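Local coordinates for hemerythrin HHE cation binding domain protein (Mycobacterium kansasii, PDB 6TYJ) that binds zinc and iron ions in a hemerythrin-type bundle of helices, at residues E117-R120 / D121-A125; D102-N105 / S106-V110. All blocks are in the same frame, centred on the assembly; numbering follows the deposited sequence.

Interaction 1. Residues E117-R120 / D121-A125. With ZN (zinc ion), chain B.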
loop_
_atom_site.group_PDB
_atom_site.type_symbol
_atom_site.label_atom_id
_atom_site.label_comp_id
_atom_site.label_asym_id
_atom_site.label_seq_id
_atom_site.Cartn_x
_atom_site.Cartn_y
_atom_site.Cartn_z
ATOM N N GLU A 117 10.972 -0.377 5.295
ATOM C CA GLU A 117 11.418 0.887 5.875
ATOM C C GLU A 117 10.427 1.375 6.927
ATOM O O GLU A 117 10.826 1.880 7.982
ATOM C CB GLU A 117 11.600 1.954 4.788
ATOM C CG GLU A 117 12.223 3.296 5.290
ATOM C CD GLU A 117 11.193 4.356 5.731
ATOM O OE1 GLU A 117 10.083 4.431 5.147
ATOM O OE2 GLU A 117 11.504 5.130 6.665
ATOM N N GLU A 118 9.134 1.205 6.658
ATOM C CA GLU A 118 8.126 1.601 7.630
ATOM C C GLU A 118 8.208 0.759 8.895
ATOM O O GLU A 118 8.097 1.282 10.010
ATOM C CB GLU A 118 6.746 1.475 6.989
ATOM C CG GLU A 118 5.634 2.098 7.822
ATOM C CD GLU A 118 4.284 1.889 7.190
ATOM O OE1 GLU A 118 3.296 2.437 7.758
ATOM O OE2 GLU A 118 4.237 1.182 6.148
ATOM N N GLU A 119 8.388 -0.557 8.752
ATOM C CA GLU A 119 8.444 -1.392 9.944
ATOM C C GLU A 119 9.750 -1.227 10.719
ATOM O O GLU A 119 9.809 -1.615 11.893
ATOM C CB GLU A 119 8.196 -2.853 9.551
ATOM C CG GLU A 119 6.762 -3.067 9.095
ATOM C CD GLU A 119 6.465 -4.475 8.645
ATOM O OE1 GLU A 119 7.386 -5.318 8.726
ATOM O OE2 GLU A 119 5.315 -4.742 8.234
ATOM N N ARG A 120 10.767 -0.614 10.114
ATOM C CA ARG A 120 11.980 -0.243 10.837
ATOM C C ARG A 120 11.805 1.046 11.638
ATOM O O ARG A 120 12.222 1.129 12.802
ATOM C CB ARG A 120 13.142 -0.081 9.852
ATOM C CG ARG A 120 14.415 0.461 10.514
ATOM C CD ARG A 120 15.601 0.586 9.553
ATOM N NE ARG A 120 15.614 1.845 8.806
ATOM C CZ ARG A 120 15.539 1.928 7.479
ATOM N NH1 ARG A 120 15.449 0.822 6.746
ATOM N NH2 ARG A 120 15.562 3.113 6.881
ATOM N N ASP A 121 11.218 2.066 11.009
ATOM C CA ASP A 121 11.260 3.448 11.473
ATOM C C ASP A 121 9.971 3.924 12.118
ATOM O O ASP A 121 10.018 4.816 12.962
ATOM C CB ASP A 121 11.544 4.394 10.298
ATOM C CG ASP A 121 12.956 4.289 9.769
ATOM O OD1 ASP A 121 13.802 3.641 10.420
ATOM O OD2 ASP A 121 13.215 4.868 8.692
ATOM N N MET A 122 8.821 3.379 11.709
ATOM C CA MET A 122 7.538 4.025 11.994
ATOM C C MET A 122 6.507 3.117 12.650
ATOM O O MET A 122 5.439 3.617 13.037
ATOM C CB MET A 122 6.935 4.621 10.708
ATOM C CG MET A 122 7.693 5.834 10.169
ATOM S SD MET A 122 7.469 7.291 11.203
ATOM C CE MET A 122 5.947 7.895 10.498
ATOM N N ILE A 123 6.797 1.826 12.802
ATOM C CA ILE A 123 5.946 0.853 13.488
ATOM C C ILE A 123 6.810 0.058 14.461
ATOM O O ILE A 123 7.622 -0.770 14.018
ATOM C CB ILE A 123 5.258 -0.100 12.495
ATOM C CG1 ILE A 123 4.407 0.671 11.478
ATOM C CG2 ILE A 123 4.429 -1.165 13.246
ATOM C CD1 ILE A 123 3.884 -0.220 10.336
ATOM N N PRO A 124 6.692 0.257 15.792
ATOM C CA PRO A 124 5.800 1.207 16.478
ATOM C C PRO A 124 6.217 2.641 16.271
ATOM O O PRO A 124 7.241 2.903 15.656
ATOM C CB PRO A 124 5.933 0.837 17.960
ATOM C CG PRO A 124 6.646 -0.455 17.995
ATOM C CD PRO A 124 7.470 -0.544 16.747
ATOM N N ALA A 125 5.421 3.573 16.802
ATOM C CA ALA A 125 5.682 4.973 16.547
ATOM C C ALA A 125 7.063 5.375 17.057
ATOM O O ALA A 125 7.554 4.833 18.060
ATOM C CB ALA A 125 4.624 5.850 17.200
HETATM ZN ZN ZN B . 2.602 0.544 4.806
#
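Glu118 and Ile123 make the tightly packed side of this helix end. The Glu118 chain runs out fully extended, CG anti to the backbone N (chi1 -170°), and carries OE2 to 2.2 Å from the zinc ion. Its other carboxylate oxygen, OE1, lies against the methyl CD1 of Ile123 at 3.7 Å, and CG meets CB of Met122. The backbone oxygen of Glu118 collects the amides at the helix terminus: Met122 N donates at 2.8 Å, and Ile123 N adds a weak bond as the chain leaves helix 100-121. Leu16 of helix 12-32 and Tyr63 of helix 38-65 enclose the same side, and His20, His54, Glu58 and His114 complete this zinc site, the His/Glu-rich four-helix-bundle centre of the hemerythrin family. Glu119 OE2 bonds His20 ND1, a second-shell hold on a metal ligand.

The Asp121 side is polar and opens to solvent at Arg120, although Glu117 is buried. Arg120 lies alongside Asp121 and bends at chi3 (85°), bringing NE to 3.0 Å from Asp121 OD1 in a salt bridge whose hydrogen bond is weak. The guanidinium and carboxylate planes are 80° apart, so the two groups do not pair flat. Asp121 OD2 meets Glu117 OE2 at 2.7 Å, the two side chains crossing at about a right angle. Oxygens this close suggest that one of the two acid groups holds a proton, with Arg120 probably easing the remaining negative charge, while Glu118, the next residue after Glu117, gives its carboxylate to the metal.

Interaction 2. Residues D102-N105 / S106-V110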
loop_
_atom_site.group_PDB
_atom_site.type_symbol
_atom_site.label_atom_id
_atom_site.label_comp_id
_atom_site.label_asym_id
_atom_site.label_seq_id
_atom_site.Cartn_x
_atom_site.Cartn_y
_atom_site.Cartn_z
ATOM N N ASP A 102 11.207 -7.629 -15.906
ATOM C CA ASP A 102 12.165 -6.721 -15.276
ATOM C C ASP A 102 11.462 -5.548 -14.604
ATOM O O ASP A 102 11.822 -5.159 -13.490
ATOM C CB ASP A 102 13.165 -6.201 -16.303
ATOM C CG ASP A 102 14.306 -7.137 -16.520
ATOM O OD1 ASP A 102 14.390 -8.159 -15.809
ATOM O OD2 ASP A 102 15.120 -6.836 -17.410
ATOM N N GLU A 103 10.455 -4.963 -15.271
ATOM C CA GLU A 103 9.736 -3.848 -14.660
ATOM C C GLU A 103 8.946 -4.299 -13.441
ATOM O O GLU A 103 8.902 -3.587 -12.428
ATOM C CB GLU A 103 8.810 -3.190 -15.683
ATOM C CG GLU A 103 9.529 -2.545 -16.877
ATOM C CD GLU A 103 10.480 -1.419 -16.482
ATOM O OE1 GLU A 103 10.366 -0.867 -15.362
ATOM O OE2 GLU A 103 11.364 -1.087 -17.295
ATOM N N TRP A 104 8.316 -5.472 -13.513
ATOM C CA TRP A 104 7.583 -5.970 -12.352
ATOM C C TRP A 104 8.522 -6.151 -11.164
ATOM O O TRP A 104 8.211 -5.733 -10.042
ATOM C CB TRP A 104 6.874 -7.289 -12.684
ATOM C CG TRP A 104 6.452 -8.001 -11.427
ATOM C CD1 TRP A 104 6.997 -9.123 -10.900
ATOM C CD2 TRP A 104 5.452 -7.565 -10.503
ATOM N NE1 TRP A 104 6.376 -9.445 -9.709
ATOM C CE2 TRP A 104 5.419 -8.502 -9.451
ATOM C CE3 TRP A 104 4.556 -6.487 -10.480
ATOM C CZ2 TRP A 104 4.543 -8.396 -8.377
ATOM C CZ3 TRP A 104 3.684 -6.372 -9.402
ATOM C CH2 TRP A 104 3.685 -7.325 -8.370
ATOM N N ASN A 105 9.697 -6.730 -11.399
ATOM C CA ASN A 105 10.633 -6.940 -10.295
ATOM C C ASN A 105 11.108 -5.618 -9.708
ATOM O O ASN A 105 11.256 -5.499 -8.489
ATOM C CB ASN A 105 11.818 -7.786 -10.762
ATOM C CG ASN A 105 11.447 -9.238 -10.925
ATOM O OD1 ASN A 105 10.591 -9.751 -10.202
ATOM N ND2 ASN A 105 12.097 -9.923 -11.868
ATOM N N SER A 106 11.361 -4.619 -10.560
ATOM C CA SER A 106 11.759 -3.307 -10.067
ATOM C C SER A 106 10.659 -2.697 -9.205
ATOM O O SER A 106 10.940 -2.089 -8.167
ATOM C CB SER A 106 12.108 -2.384 -11.237
ATOM O OG SER A 106 13.301 -2.816 -11.886
ATOM N N PHE A 107 9.408 -2.853 -9.616
ATOM C CA PHE A 107 8.307 -2.342 -8.807
ATOM C C PHE A 107 8.178 -3.109 -7.495
ATOM O O PHE A 107 8.036 -2.499 -6.417
ATOM C CB PHE A 107 7.001 -2.415 -9.594
ATOM C CG PHE A 107 5.807 -1.995 -8.789
ATOM C CD1 PHE A 107 5.613 -0.662 -8.459
ATOM C CD2 PHE A 107 4.891 -2.940 -8.346
ATOM C CE1 PHE A 107 4.524 -0.272 -7.726
ATOM C CE2 PHE A 107 3.797 -2.561 -7.590
ATOM C CZ PHE A 107 3.609 -1.226 -7.275
ATOM N N LYS A 108 8.188 -4.441 -7.572
ATOM C CA LYS A 108 8.097 -5.280 -6.378
ATOM C C LYS A 108 9.154 -4.887 -5.348
ATOM O O LYS A 108 8.860 -4.788 -4.147
ATOM C CB LYS A 108 8.214 -6.751 -6.772
ATOM C CG LYS A 108 7.918 -7.704 -5.639
ATOM C CD LYS A 108 7.815 -9.146 -6.110
ATOM C CE LYS A 108 9.182 -9.722 -6.404
ATOM N NZ LYS A 108 9.175 -11.212 -6.539
ATOM N N THR A 109 10.369 -4.581 -5.807
ATOM C CA THR A 109 11.448 -4.216 -4.895
ATOM C C THR A 109 11.129 -2.924 -4.152
ATOM O O THR A 109 11.358 -2.819 -2.940
ATOM C CB THR A 109 12.761 -4.092 -5.670
ATOM O OG1 THR A 109 13.118 -5.389 -6.171
ATOM C CG2 THR A 109 13.887 -3.567 -4.776
ATOM N N VAL A 110 10.627 -1.924 -4.874
ATOM C CA VAL A 110 10.295 -0.643 -4.260
ATOM C C VAL A 110 9.138 -0.812 -3.285
ATOM O O VAL A 110 9.137 -0.234 -2.193
ATOM C CB VAL A 110 9.966 0.382 -5.361
ATOM C CG1 VAL A 110 9.523 1.689 -4.765
ATOM C CG2 VAL A 110 11.174 0.597 -6.272
HETATM O O HOH W 1 14.445 -5.579 -12.539
HETATM O O HOH W 2 8.919 -11.880 -9.820
#
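Asp102 O receives the backbone N-H of Ser106 at 3.0 Å, and water 1 joins the same carbonyl to Ser106 OG. One residue on, Glu103 O accepts from Phe107 N, while the Glu103 side chain turns away to Val89 and Leu90 of helix 70-91. Trp104 carries most of the side-chain contact. Its O takes the Lys108 N-H at 2.8 Å, and chi1 of 164° sets CG anti to the backbone N and carries the indole forward alongside the next turn. There CZ3 meets Phe107 CD2 at 3.8 Å, near the plane of the phenyl ring; the aromatic planes meet obliquely at 45°. Lys108 CB sits over one indole face, offset toward the rim, and CD passes 3.9 Å from NE1. These are i to i+3 and i to i+4 contacts on helix 100-121, one of the helices of the hemerythrin-like bundle: Trp104 also packs on Phe44 and Leu47, and Phe107 on Leu51, all of helix 38-65. Ser31 OG bonds both Trp104 NE1 and Lys108 NZ, and Arg40 makes a cation-pi contact with the indole. At Asn105, O accepts two bonds from Thr109, from N and from OG1, each 3.0 Å long and arriving from opposite faces of the carbonyl plane. Asn105 OD1 takes a bond from water 2 at 2.7 Å, which in turn is weakly bonded by Lys108 NZ.

Both contacts belong to helix 100-121 and follow one another along the chain without nesting or crossing. Each joins consecutive segments, so neither closes a long loop. Interaction 2 comes first, near the start of the helix, where the side chains reach helices 12-32, 38-65 and 70-91. The helix then runs on past His114 to interaction 1, where its last turn closes and the chain enters the loop that leads to helix 133-161. Their centres are 22 Å apart and their nearest atoms about 8 Å. Interaction 1 reaches the same three helices, but only it contributes a zinc ligand; in interaction 2 the Phe107 side chain stays about 12 Å from a bound zinc ion.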